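Local structure of importin subunit beta-1 (Saccharomyces cerevisiae, 5OWU) at residues D548-G551 against Q552-V556; M597-G600 against L601-R604; F603-L606 against E607-D610; D610-F613 against I614-D617; G632-K635 against Y636-T639. The protein carries proteins into the nucleus together with the importin alpha subunit, which recognises the classical nuclear localization signal of the cargo. All coordinates share one frame; numbering follows the deposited sequence. Where two conformers were deposited one is given.

Contact 1: residues D548-G551 against Q552-V556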
loop_
_atom_site.group_PDB
_atom_site.type_symbol
_atom_site.label_atom_id
_atom_site.label_comp_id
_atom_site.label_asym_id
_atom_site.label_seq_id
_atom_site.Cartn_x
_atom_site.Cartn_y
_atom_site.Cartn_z
ATOM N N ASP A 548 16.807 -27.358 17.718
ATOM C CA ASP A 548 16.538 -28.749 17.370
ATOM C C ASP A 548 15.728 -28.837 16.081
ATOM O O ASP A 548 16.046 -29.622 15.179
ATOM C CB ASP A 548 15.802 -29.441 18.521
ATOM C CG ASP A 548 16.628 -29.503 19.804
ATOM O OD1 ASP A 548 17.650 -28.791 19.903
ATOM O OD2 ASP A 548 16.240 -30.256 20.724
ATOM N N LYS A 549 14.683 -28.013 15.966
ATOM C CA LYS A 549 13.816 -28.110 14.798
ATOM C C LYS A 549 14.585 -27.796 13.527
ATOM O O LYS A 549 14.414 -28.468 12.500
ATOM C CB LYS A 549 12.622 -27.170 14.947
ATOM C CG LYS A 549 11.521 -27.403 13.921
ATOM C CD LYS A 549 10.772 -28.699 14.211
ATOM C CE LYS A 549 9.753 -28.996 13.133
ATOM N NZ LYS A 549 8.991 -30.247 13.407
ATOM N N LEU A 550 15.449 -26.782 13.575
ATOM C CA LEU A 550 16.266 -26.499 12.406
ATOM C C LEU A 550 17.053 -27.744 12.020
ATOM O O LEU A 550 17.035 -28.174 10.859
ATOM C CB LEU A 550 17.193 -25.314 12.685
ATOM C CG LEU A 550 18.049 -24.802 11.526
ATOM C CD1 LEU A 550 17.179 -24.386 10.355
ATOM C CD2 LEU A 550 18.941 -23.642 11.984
ATOM N N GLY A 551 17.700 -28.374 13.006
ATOM C CA GLY A 551 18.424 -29.603 12.734
ATOM C C GLY A 551 17.556 -30.612 12.022
ATOM O O GLY A 551 17.965 -31.208 11.021
ATOM N N GLN A 552 16.321 -30.777 12.496
ATOM C CA GLN A 552 15.446 -31.780 11.909
ATOM C C GLN A 552 15.210 -31.489 10.437
ATOM O O GLN A 552 15.304 -32.388 9.591
ATOM C CB GLN A 552 14.129 -31.828 12.677
ATOM C CG GLN A 552 13.191 -32.907 12.213
ATOM C CD GLN A 552 11.836 -32.789 12.863
ATOM O OE1 GLN A 552 10.913 -32.200 12.297
ATOM N NE2 GLN A 552 11.712 -33.336 14.063
ATOM N N THR A 553 14.940 -30.221 10.101
ATOM C CA THR A 553 14.659 -29.917 8.704
ATOM C C THR A 553 15.881 -30.179 7.845
ATOM O O THR A 553 15.755 -30.493 6.654
ATOM C CB THR A 553 14.198 -28.466 8.529
ATOM O OG1 THR A 553 15.263 -27.566 8.871
ATOM C CG2 THR A 553 12.961 -28.180 9.385
ATOM N N MET A 554 17.066 -30.080 8.428
ATOM C CA MET A 554 18.269 -30.271 7.643
ATOM C C MET A 554 18.643 -31.738 7.517
ATOM O O MET A 554 19.640 -32.054 6.861
ATOM C CB MET A 554 19.403 -29.454 8.252
ATOM C CG MET A 554 19.144 -27.945 8.138
ATOM S SD MET A 554 20.378 -26.965 9.027
ATOM C CE MET A 554 20.065 -27.525 10.668
ATOM N N SER A 555 17.855 -32.639 8.105
ATOM C CA SER A 555 18.013 -34.066 7.859
ATOM C C SER A 555 17.203 -34.538 6.656
ATOM O O SER A 555 17.286 -35.718 6.296
ATOM C CB SER A 555 17.607 -34.870 9.104
ATOM O OG SER A 555 16.194 -34.936 9.261
ATOM N N VAL A 556 16.439 -33.647 6.027
ATOM C CA VAL A 556 15.526 -34.011 4.946
ATOM C C VAL A 556 16.292 -34.043 3.633
ATOM O O VAL A 556 16.900 -33.044 3.234
ATOM C CB VAL A 556 14.344 -33.031 4.861
ATOM C CG1 VAL A 556 13.467 -33.322 3.634
ATOM C CG2 VAL A 556 13.502 -33.088 6.127
#
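L550 and T553 meet in the last turn of helix 536-553, the first helix of HEAT repeat 13, where the carbonyl of L550 takes two bonds. T553 OG1 donates to L550 O at 2.7 Å, in the carbonyl plane and on a lone pair (C=O...donor angle 128°), while the amide of M554 reaches the same oxygen at 3.1 Å. The hydroxyl can bend back because OG1 stands between the backbone N and the carbonyl carbon of its own residue (chi1 65°); it is also hydrogen-bonded to Q573 of helix 563-586. M554 folds over the same turn: its chain runs extended through chi2 and bends at chi3 (-63°), which brings CE against L550 CG at 3.5 Å, tighter than usual for two carbons. Both side chains also pack on L605 of helix 595-607. On another side of the helix K549, bent at chi2, and the extended Q552 slant across each other; K549 NZ bonds Q552 OE1 at 3.0 Å, tilted from the amide carbonyl plane, and is hydrogen-bonded to N508 as well. The chain leaves through a type I turn from T553 to V556; from within it S555 OG donates back to Q552 O at 2.7 Å.

Contact 2: residues M597-G600 against L601-R604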
loop_
_atom_site.group_PDB
_atom_site.type_symbol
_atom_site.label_atom_id
_atom_site.label_comp_id
_atom_site.label_asym_id
_atom_site.label_seq_id
_atom_site.Cartn_x
_atom_site.Cartn_y
_atom_site.Cartn_z
ATOM N N MET A 597 28.005 -24.150 17.113
ATOM C CA MET A 597 27.062 -25.055 16.474
ATOM C C MET A 597 26.179 -24.288 15.504
ATOM O O MET A 597 26.028 -24.671 14.335
ATOM C CB MET A 597 26.235 -25.775 17.537
ATOM C CG MET A 597 25.279 -26.813 16.976
ATOM S SD MET A 597 23.616 -26.655 17.647
ATOM C CE MET A 597 23.181 -25.009 17.124
ATOM N N LEU A 598 25.642 -23.152 15.954
ATOM C CA LEU A 598 24.724 -22.405 15.106
ATOM C C LEU A 598 25.395 -22.025 13.798
ATOM O O LEU A 598 24.851 -22.273 12.714
ATOM C CB LEU A 598 24.206 -21.167 15.844
ATOM C CG LEU A 598 23.143 -21.445 16.912
ATOM C CD1 LEU A 598 22.825 -20.181 17.700
ATOM C CD2 LEU A 598 21.879 -22.012 16.286
ATOM N N MET A 599 26.608 -21.469 13.874
ATOM C CA MET A 599 27.274 -21.060 12.643
ATOM C C MET A 599 27.532 -22.269 11.758
ATOM O O MET A 599 27.357 -22.198 10.532
ATOM C CB MET A 599 28.570 -20.310 12.960
ATOM C CG MET A 599 28.350 -18.904 13.543
ATOM S SD MET A 599 27.361 -17.805 12.495
ATOM C CE MET A 599 28.332 -17.779 10.990
ATOM N N GLY A 600 27.887 -23.403 12.366
ATOM C CA GLY A 600 28.030 -24.620 11.586
ATOM C C GLY A 600 26.798 -24.899 10.753
ATOM O O GLY A 600 26.886 -25.199 9.558
ATOM N N LEU A 601 25.619 -24.771 11.366
ATOM C CA LEU A 601 24.377 -24.971 10.633
ATOM C C LEU A 601 24.188 -23.895 9.574
ATOM O O LEU A 601 23.842 -24.190 8.420
ATOM C CB LEU A 601 23.208 -24.991 11.617
ATOM C CG LEU A 601 23.268 -26.105 12.653
ATOM C CD1 LEU A 601 22.103 -25.970 13.644
ATOM C CD2 LEU A 601 23.295 -27.472 11.962
ATOM N N PHE A 602 24.458 -22.638 9.932
ATOM C CA PHE A 602 24.182 -21.552 9.000
ATOM C C PHE A 602 25.039 -21.691 7.748
ATOM O O PHE A 602 24.526 -21.652 6.622
ATOM C CB PHE A 602 24.401 -20.205 9.692
ATOM C CG PHE A 602 23.448 -19.945 10.842
ATOM C CD1 PHE A 602 22.203 -20.562 10.895
ATOM C CD2 PHE A 602 23.799 -19.084 11.869
ATOM C CE1 PHE A 602 21.336 -20.328 11.948
ATOM C CE2 PHE A 602 22.931 -18.844 12.927
ATOM C CZ PHE A 602 21.697 -19.466 12.963
ATOM N N PHE A 603 26.340 -21.912 7.921
ATOM C CA PHE A 603 27.186 -22.164 6.762
ATOM C C PHE A 603 26.656 -23.332 5.943
ATOM O O PHE A 603 26.577 -23.246 4.712
ATOM C CB PHE A 603 28.628 -22.410 7.206
ATOM C CG PHE A 603 29.335 -21.168 7.661
ATOM C CD1 PHE A 603 29.285 -20.015 6.898
ATOM C CD2 PHE A 603 30.025 -21.142 8.862
ATOM C CE1 PHE A 603 29.924 -18.863 7.315
ATOM C CE2 PHE A 603 30.667 -19.991 9.281
ATOM C CZ PHE A 603 30.615 -18.853 8.507
ATOM N N ARG A 604 26.243 -24.417 6.603
ATOM C CA ARG A 604 25.689 -25.530 5.844
ATOM C C ARG A 604 24.496 -25.064 5.024
ATOM O O ARG A 604 24.419 -25.314 3.813
ATOM C CB ARG A 604 25.319 -26.679 6.784
ATOM C CG ARG A 604 26.536 -27.463 7.266
ATOM C CD ARG A 604 26.196 -28.402 8.404
ATOM N NE ARG A 604 25.145 -29.345 8.042
ATOM C CZ ARG A 604 24.517 -30.132 8.909
ATOM N NH1 ARG A 604 24.827 -30.089 10.198
ATOM N NH2 ARG A 604 23.567 -30.958 8.489
#
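M599 and F602 form the apolar centre, with the sulfur of the methionine at the edge of the phenyl ring. M599 SD lies 5.2 Å from the centroid of the F602 ring and 81° off its normal, a Met-aromatic contact in which the side chains cross at about a right angle. Bends at chi2 and chi3 of M599 (-57° and -59°) curl the chain so that its methyl serves a second ring: M599 CE sits 3.5 Å from F603 CZ. L598 runs beside F602, pointing the same way, with L598 CB 3.9 Å from F602 CE2. The carbonyl oxygen of L598 lies over one face of the F602 ring, displaced toward the rim, while also accepting the amide of F602 at 2.8 Å. Farther out, M597 folds its CE to 3.8 Å from L601 CD1. At the exposed polar edge the amide of R604 donates to G600 O at 3.1 Å, and R604 CG passes close to the same oxygen. F602 is enclosed further by L550, by L577 and L580 of helix 563-586, and by V618, A621 and I622 of helix 615-629. Straight i to i+4 bonds and aromatic residues turned toward neighbouring helices are what this first helix of HEAT repeat 14 contributes to the layered alpha-solenoid.

Contact 3: residues F603-L606 against E607-D610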
loop_
_atom_site.group_PDB
_atom_site.type_symbol
_atom_site.label_atom_id
_atom_site.label_comp_id
_atom_site.label_asym_id
_atom_site.label_seq_id
_atom_site.Cartn_x
_atom_site.Cartn_y
_atom_site.Cartn_z
ATOM N N PHE A 603 26.340 -21.912 7.921
ATOM C CA PHE A 603 27.186 -22.164 6.762
ATOM C C PHE A 603 26.656 -23.332 5.943
ATOM O O PHE A 603 26.577 -23.246 4.712
ATOM C CB PHE A 603 28.628 -22.410 7.206
ATOM C CG PHE A 603 29.335 -21.168 7.661
ATOM C CD1 PHE A 603 29.285 -20.015 6.898
ATOM C CD2 PHE A 603 30.025 -21.142 8.862
ATOM C CE1 PHE A 603 29.924 -18.863 7.315
ATOM C CE2 PHE A 603 30.667 -19.991 9.281
ATOM C CZ PHE A 603 30.615 -18.853 8.507
ATOM N N ARG A 604 26.243 -24.417 6.603
ATOM C CA ARG A 604 25.689 -25.530 5.844
ATOM C C ARG A 604 24.496 -25.064 5.024
ATOM O O ARG A 604 24.419 -25.314 3.813
ATOM C CB ARG A 604 25.319 -26.679 6.784
ATOM C CG ARG A 604 26.536 -27.463 7.266
ATOM C CD ARG A 604 26.196 -28.402 8.404
ATOM N NE ARG A 604 25.145 -29.345 8.042
ATOM C CZ ARG A 604 24.517 -30.132 8.909
ATOM N NH1 ARG A 604 24.827 -30.089 10.198
ATOM N NH2 ARG A 604 23.567 -30.958 8.489
ATOM N N LEU A 605 23.591 -24.307 5.652
ATOM C CA LEU A 605 22.442 -23.791 4.920
ATOM C C LEU A 605 22.883 -22.916 3.759
ATOM O O LEU A 605 22.249 -22.915 2.697
ATOM C CB LEU A 605 21.529 -23.014 5.865
ATOM C CG LEU A 605 20.773 -23.882 6.867
ATOM C CD1 LEU A 605 20.171 -23.017 7.961
ATOM C CD2 LEU A 605 19.689 -24.687 6.166
ATOM N N LEU A 606 23.967 -22.158 3.941
ATOM C CA LEU A 606 24.442 -21.287 2.872
ATOM C C LEU A 606 25.086 -22.079 1.743
ATOM O O LEU A 606 25.082 -21.624 0.594
ATOM C CB LEU A 606 25.433 -20.258 3.424
ATOM C CG LEU A 606 24.884 -19.130 4.304
ATOM C CD1 LEU A 606 26.013 -18.228 4.768
ATOM C CD2 LEU A 606 23.821 -18.307 3.581
ATOM N N GLU A 607 25.643 -23.253 2.039
ATOM C CA GLU A 607 26.278 -24.049 0.996
ATOM C C GLU A 607 25.312 -25.005 0.315
ATOM O O GLU A 607 25.687 -25.642 -0.676
ATOM C CB GLU A 607 27.462 -24.837 1.568
ATOM C CG GLU A 607 28.727 -24.011 1.722
ATOM C CD GLU A 607 29.214 -23.421 0.403
ATOM O OE1 GLU A 607 28.692 -23.811 -0.663
ATOM O OE2 GLU A 607 30.111 -22.550 0.434
ATOM N N LYS A 608 24.087 -25.113 0.819
ATOM C CA LYS A 608 23.068 -25.919 0.171
ATOM C C LYS A 608 22.844 -25.467 -1.265
ATOM O O LYS A 608 22.990 -24.290 -1.600
ATOM C CB LYS A 608 21.748 -25.807 0.931
ATOM C CG LYS A 608 21.448 -26.974 1.837
ATOM C CD LYS A 608 20.154 -26.769 2.605
ATOM C CE LYS A 608 18.997 -26.260 1.734
ATOM N NZ LYS A 608 17.737 -26.128 2.511
ATOM N N LYS A 609 22.462 -26.414 -2.116
ATOM C CA LYS A 609 21.910 -26.046 -3.409
ATOM C C LYS A 609 20.574 -25.339 -3.208
ATOM O O LYS A 609 19.812 -25.652 -2.289
ATOM C CB LYS A 609 21.725 -27.275 -4.300
ATOM C CG LYS A 609 21.121 -26.931 -5.659
ATOM C CD LYS A 609 21.064 -28.112 -6.611
ATOM C CE LYS A 609 20.433 -27.687 -7.938
ATOM N NZ LYS A 609 21.222 -26.618 -8.614
ATOM N N ASP A 610 20.289 -24.373 -4.082
ATOM C CA ASP A 610 19.102 -23.528 -3.940
ATOM C C ASP A 610 19.117 -22.765 -2.617
ATOM O O ASP A 610 18.068 -22.508 -2.021
ATOM C CB ASP A 610 17.811 -24.348 -4.072
ATOM C CG ASP A 610 17.454 -24.654 -5.515
ATOM O OD1 ASP A 610 17.775 -23.830 -6.397
ATOM O OD2 ASP A 610 16.847 -25.717 -5.767
#
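L605 and K608 lie side by side and point the same way where helix 595-607 runs out, and the aliphatic part of the lysine continues the leucine's apolar surface. The touch between the side chains is light, L605 CD2 to K608 CD 4.2 Å, but the root of the lysine sits closer, with K608 CB 3.4 Å from L605 O. A bend at chi3 (46°) turns the outer lysine chain, and its NZ makes a long, weak ion pair with E558. The tight part of the contact is the backbone. E607 N donates to F603 O at 2.8 Å, which keeps the i to i+4 pattern; its second approach, to R604 O, is weak. The amide of K608 is held less well, by weak bonds to R604 O at 3.0 Å and to L605 O at 3.4 Å. This fraying coincides with K608 leaving helical torsions, its psi having swung to 150°. On the exposed side, where R604 also lies, little is gripped from across the contact: E607, bent at chi2, carries its carboxylate away from 603-606 to a hydrogen bond with Y643 of helix 637-649. L605 and L606 face inward, both packing on V618 of helix 615-629. The helix end is thereby lodged between helices, with Q573 of helix 563-586 touching L605 and K608, while T639 and Y643 of helix 637-649 meet F603 and L606.

Contact 4: residues D610-F613 against I614-D617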
loop_
_atom_site.group_PDB
_atom_site.type_symbol
_atom_site.label_atom_id
_atom_site.label_comp_id
_atom_site.label_asym_id
_atom_site.label_seq_id
_atom_site.Cartn_x
_atom_site.Cartn_y
_atom_site.Cartn_z
ATOM N N ASP A 610 20.289 -24.373 -4.082
ATOM C CA ASP A 610 19.102 -23.528 -3.940
ATOM C C ASP A 610 19.117 -22.765 -2.617
ATOM O O ASP A 610 18.068 -22.508 -2.021
ATOM C CB ASP A 610 17.811 -24.348 -4.072
ATOM C CG ASP A 610 17.454 -24.654 -5.515
ATOM O OD1 ASP A 610 17.775 -23.830 -6.397
ATOM O OD2 ASP A 610 16.847 -25.717 -5.767
ATOM N N SER A 611 20.311 -22.398 -2.141
ATOM C CA SER A 611 20.412 -21.576 -0.942
ATOM C C SER A 611 19.802 -20.198 -1.148
ATOM O O SER A 611 19.449 -19.535 -0.167
ATOM C CB SER A 611 21.874 -21.443 -0.514
ATOM O OG SER A 611 22.706 -21.120 -1.617
ATOM N N ALA A 612 19.656 -19.761 -2.400
ATOM C CA ALA A 612 19.110 -18.439 -2.674
ATOM C C ALA A 612 17.728 -18.241 -2.068
ATOM O O ALA A 612 17.312 -17.093 -1.867
ATOM C CB ALA A 612 19.051 -18.206 -4.183
ATOM N N PHE A 613 17.010 -19.325 -1.769
ATOM C CA PHE A 613 15.638 -19.196 -1.284
ATOM C C PHE A 613 15.570 -18.914 0.215
ATOM O O PHE A 613 14.616 -18.272 0.669
ATOM C CB PHE A 613 14.842 -20.461 -1.619
ATOM C CG PHE A 613 14.768 -20.763 -3.094
ATOM C CD1 PHE A 613 15.730 -21.551 -3.700
ATOM C CD2 PHE A 613 13.739 -20.259 -3.875
ATOM C CE1 PHE A 613 15.672 -21.831 -5.050
ATOM C CE2 PHE A 613 13.676 -20.540 -5.229
ATOM C CZ PHE A 613 14.644 -21.326 -5.815
ATOM N N ILE A 614 16.555 -19.365 0.994
ATOM C CA ILE A 614 16.586 -19.122 2.434
ATOM C C ILE A 614 17.762 -18.258 2.875
ATOM O O ILE A 614 17.850 -17.924 4.060
ATOM C CB ILE A 614 16.590 -20.443 3.227
ATOM C CG1 ILE A 614 17.800 -21.290 2.850
ATOM C CG2 ILE A 614 15.299 -21.210 2.992
ATOM C CD1 ILE A 614 18.192 -22.268 3.924
ATOM N N GLU A 615 18.677 -17.889 1.971
ATOM C CA GLU A 615 19.884 -17.196 2.417
ATOM C C GLU A 615 19.552 -15.877 3.102
ATOM O O GLU A 615 20.304 -15.422 3.964
ATOM C CB GLU A 615 20.846 -16.962 1.246
ATOM C CG GLU A 615 20.301 -16.114 0.109
ATOM C CD GLU A 615 21.350 -15.812 -0.957
ATOM O OE1 GLU A 615 22.561 -16.007 -0.696
ATOM O OE2 GLU A 615 20.959 -15.377 -2.059
ATOM N N ASP A 616 18.443 -15.244 2.726
ATOM C CA ASP A 616 18.027 -14.013 3.388
ATOM C C ASP A 616 17.759 -14.251 4.874
ATOM O O ASP A 616 18.271 -13.526 5.741
ATOM C CB ASP A 616 16.785 -13.461 2.688
ATOM C CG ASP A 616 16.517 -12.016 3.029
ATOM O OD1 ASP A 616 17.472 -11.210 2.982
ATOM O OD2 ASP A 616 15.352 -11.685 3.340
ATOM N N ASP A 617 16.959 -15.274 5.187
ATOM C CA ASP A 617 16.672 -15.599 6.581
ATOM C C ASP A 617 17.914 -16.096 7.315
ATOM O O ASP A 617 18.060 -15.858 8.526
ATOM C CB ASP A 617 15.553 -16.632 6.636
ATOM C CG ASP A 617 14.266 -16.117 6.012
ATOM O OD1 ASP A 617 13.886 -14.961 6.300
ATOM O OD2 ASP A 617 13.655 -16.853 5.215
HETATM O O HOH W 1 16.469 -15.713 0.431
HETATM O O HOH W 2 14.750 -16.354 2.681
#
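I614 and E615, the two residues most covered here, meet S611 in the turn that leads into helix 615-629, the second helix of HEAT repeat 14. S611 O serves the first two amides of 614-617: I614 N donates to it at 3.1 Å from well above the carbonyl plane, and E615 N makes a weak bond to the same oxygen at 2.8 Å with an N-H...O angle of 128°. I614 places CG1 between its backbone N and carbonyl carbon (chi1 59°), and that branch comes within 3.9 Å of S611 O; the buried side chain also packs on L605, K608 and Q573, joining the turn to helices 595-607 and 563-586. E615 has a similar first torsion, and with the chain extended beyond CG the carboxylate comes back alongside A612, with E615 OE2 3.6 Å from A612 CA. S611 OG bonds weakly to L606 O at the end of helix 595-607 and to K608 O just beyond it. Two waters carry the polar links onward. Water 1 donates to A612 O and accepts from D616 N, extending the chain of contacts into the first turn. Water 2 bridges F613 O to the carboxylate of D617, donating to F613 O and to D617 OD2, each at 2.8 Å.

Contact 5: residues G632-K635 against Y636-T639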
loop_
_atom_site.group_PDB
_atom_site.type_symbol
_atom_site.label_atom_id
_atom_site.label_comp_id
_atom_site.label_asym_id
_atom_site.label_seq_id
_atom_site.Cartn_x
_atom_site.Cartn_y
_atom_site.Cartn_z
ATOM N N GLY A 632 32.974 -11.573 20.171
ATOM C CA GLY A 632 32.994 -13.018 20.045
ATOM C C GLY A 632 32.644 -13.523 18.664
ATOM O O GLY A 632 32.853 -14.711 18.391
ATOM N N PHE A 633 32.121 -12.662 17.789
ATOM C CA PHE A 633 31.801 -13.075 16.429
ATOM C C PHE A 633 33.012 -13.038 15.506
ATOM O O PHE A 633 32.962 -13.613 14.412
ATOM C CB PHE A 633 30.699 -12.182 15.855
ATOM C CG PHE A 633 30.119 -12.696 14.570
ATOM C CD1 PHE A 633 29.117 -13.649 14.581
ATOM C CD2 PHE A 633 30.580 -12.235 13.354
ATOM C CE1 PHE A 633 28.588 -14.124 13.403
ATOM C CE2 PHE A 633 30.057 -12.709 12.173
ATOM C CZ PHE A 633 29.060 -13.654 12.195
ATOM N N GLU A 634 34.099 -12.388 15.918
ATOM C CA GLU A 634 35.213 -12.176 15.000
ATOM C C GLU A 634 35.750 -13.488 14.443
ATOM O O GLU A 634 36.165 -13.535 13.281
ATOM C CB GLU A 634 36.312 -11.381 15.700
ATOM C CG GLU A 634 35.969 -9.911 15.814
ATOM C CD GLU A 634 36.844 -9.168 16.797
ATOM O OE1 GLU A 634 37.978 -9.620 17.052
ATOM O OE2 GLU A 634 36.389 -8.130 17.318
ATOM N N LYS A 635 35.721 -14.567 15.232
ATOM C CA LYS A 635 36.275 -15.841 14.779
ATOM C C LYS A 635 35.601 -16.365 13.517
ATOM O O LYS A 635 36.215 -17.147 12.782
ATOM C CB LYS A 635 36.166 -16.884 15.892
ATOM C CG LYS A 635 34.734 -17.181 16.351
ATOM C CD LYS A 635 34.699 -18.108 17.571
ATOM C CE LYS A 635 35.220 -19.509 17.255
ATOM N NZ LYS A 635 35.189 -20.397 18.454
ATOM N N TYR A 636 34.362 -15.964 13.247
ATOM C CA TYR A 636 33.654 -16.422 12.061
ATOM C C TYR A 636 33.833 -15.497 10.868
ATOM O O TYR A 636 33.378 -15.832 9.769
ATOM C CB TYR A 636 32.156 -16.555 12.357
ATOM C CG TYR A 636 31.847 -17.284 13.647
ATOM C CD1 TYR A 636 31.992 -18.664 13.740
ATOM C CD2 TYR A 636 31.409 -16.595 14.769
ATOM C CE1 TYR A 636 31.706 -19.339 14.921
ATOM C CE2 TYR A 636 31.121 -17.261 15.954
ATOM C CZ TYR A 636 31.272 -18.634 16.022
ATOM O OH TYR A 636 30.992 -19.306 17.192
ATOM N N LEU A 637 34.483 -14.349 11.055
ATOM C CA LEU A 637 34.494 -13.330 10.014
ATOM C C LEU A 637 35.228 -13.806 8.770
ATOM O O LEU A 637 34.799 -13.523 7.648
ATOM C CB LEU A 637 35.121 -12.043 10.549
ATOM C CG LEU A 637 34.219 -11.142 11.396
ATOM C CD1 LEU A 637 35.015 -9.960 11.927
ATOM C CD2 LEU A 637 33.029 -10.652 10.590
ATOM N N GLU A 638 36.335 -14.529 8.940
ATOM C CA GLU A 638 37.090 -14.975 7.776
ATOM C C GLU A 638 36.237 -15.870 6.885
ATOM O O GLU A 638 36.158 -15.665 5.670
ATOM C CB GLU A 638 38.357 -15.710 8.213
ATOM C CG GLU A 638 39.336 -15.939 7.069
ATOM C CD GLU A 638 40.311 -17.072 7.336
ATOM O OE1 GLU A 638 40.562 -17.387 8.520
ATOM O OE2 GLU A 638 40.824 -17.650 6.354
ATOM N N THR A 639 35.584 -16.872 7.479
ATOM C CA THR A 639 34.724 -17.763 6.704
ATOM C C THR A 639 33.489 -17.046 6.168
ATOM O O THR A 639 33.002 -17.386 5.085
ATOM C CB THR A 639 34.296 -18.952 7.559
ATOM O OG1 THR A 639 35.457 -19.671 7.992
ATOM C CG2 THR A 639 33.385 -19.897 6.769
HETATM O O HOH W 3 36.169 -17.595 9.821
#
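F633 and Y636 are joined by a backbone bond of i to i+3 type, as the chain passes from a 3-10 segment toward helix 637-649, the first helix of HEAT repeat 15. Y636 N donates to F633 O at 3.0 Å and L637 N to E634 O at 2.9 Å; both donors lie above the plane of the accepting carbonyl. At the next step a water donates to K635 O at 3.0 Å. Among the side chains Y636 is the most covered. K635 CG sits over the centre of its ring, 3.6 Å from the centroid and 10° off the normal, a CH-pi contact made possible by a first torsion (60°) that keeps the lysine chain alongside the tyrosine. Their polar ends converge on D596, which forms a salt bridge with K635 NZ and a hydrogen bond with Y636 OH. The F633 and Y636 rings meet obliquely, their planes at 56°, and Y636 CD2 lies above one face of the F633 ring, offset toward the rim. M599 of helix 595-607 touches both rings. At the edge of the F633 ring, in its plane, lies L637 CD2, 3.9 Å from F633 CE2.

In the fold
From the N-terminal side, contact 1 ends helix 536-553 of HEAT repeat 13, and contacts 2, 3 and 4 follow in repeat 14 before contact 5 leads into helix 637-649 of repeat 15. Each joins two consecutive segments, so none closes a long loop or encloses another: they run in series, contacts 2 and 3 sharing F603 and R604 and contacts 3 and 4 sharing D610. Contacts 3 and 4 together turn the chain from helix 595-607 into helix 615-629, their centres about 8 Å apart. Across repeats, M554 CE of contact 1 packs on L601 CD2 of contact 2 at 3.5 Å, and F603 CZ reaches T639 CG2 of contact 5 at 3.4 Å. Helix 595-607 thus links contacts 1 and 5 across the three repeats.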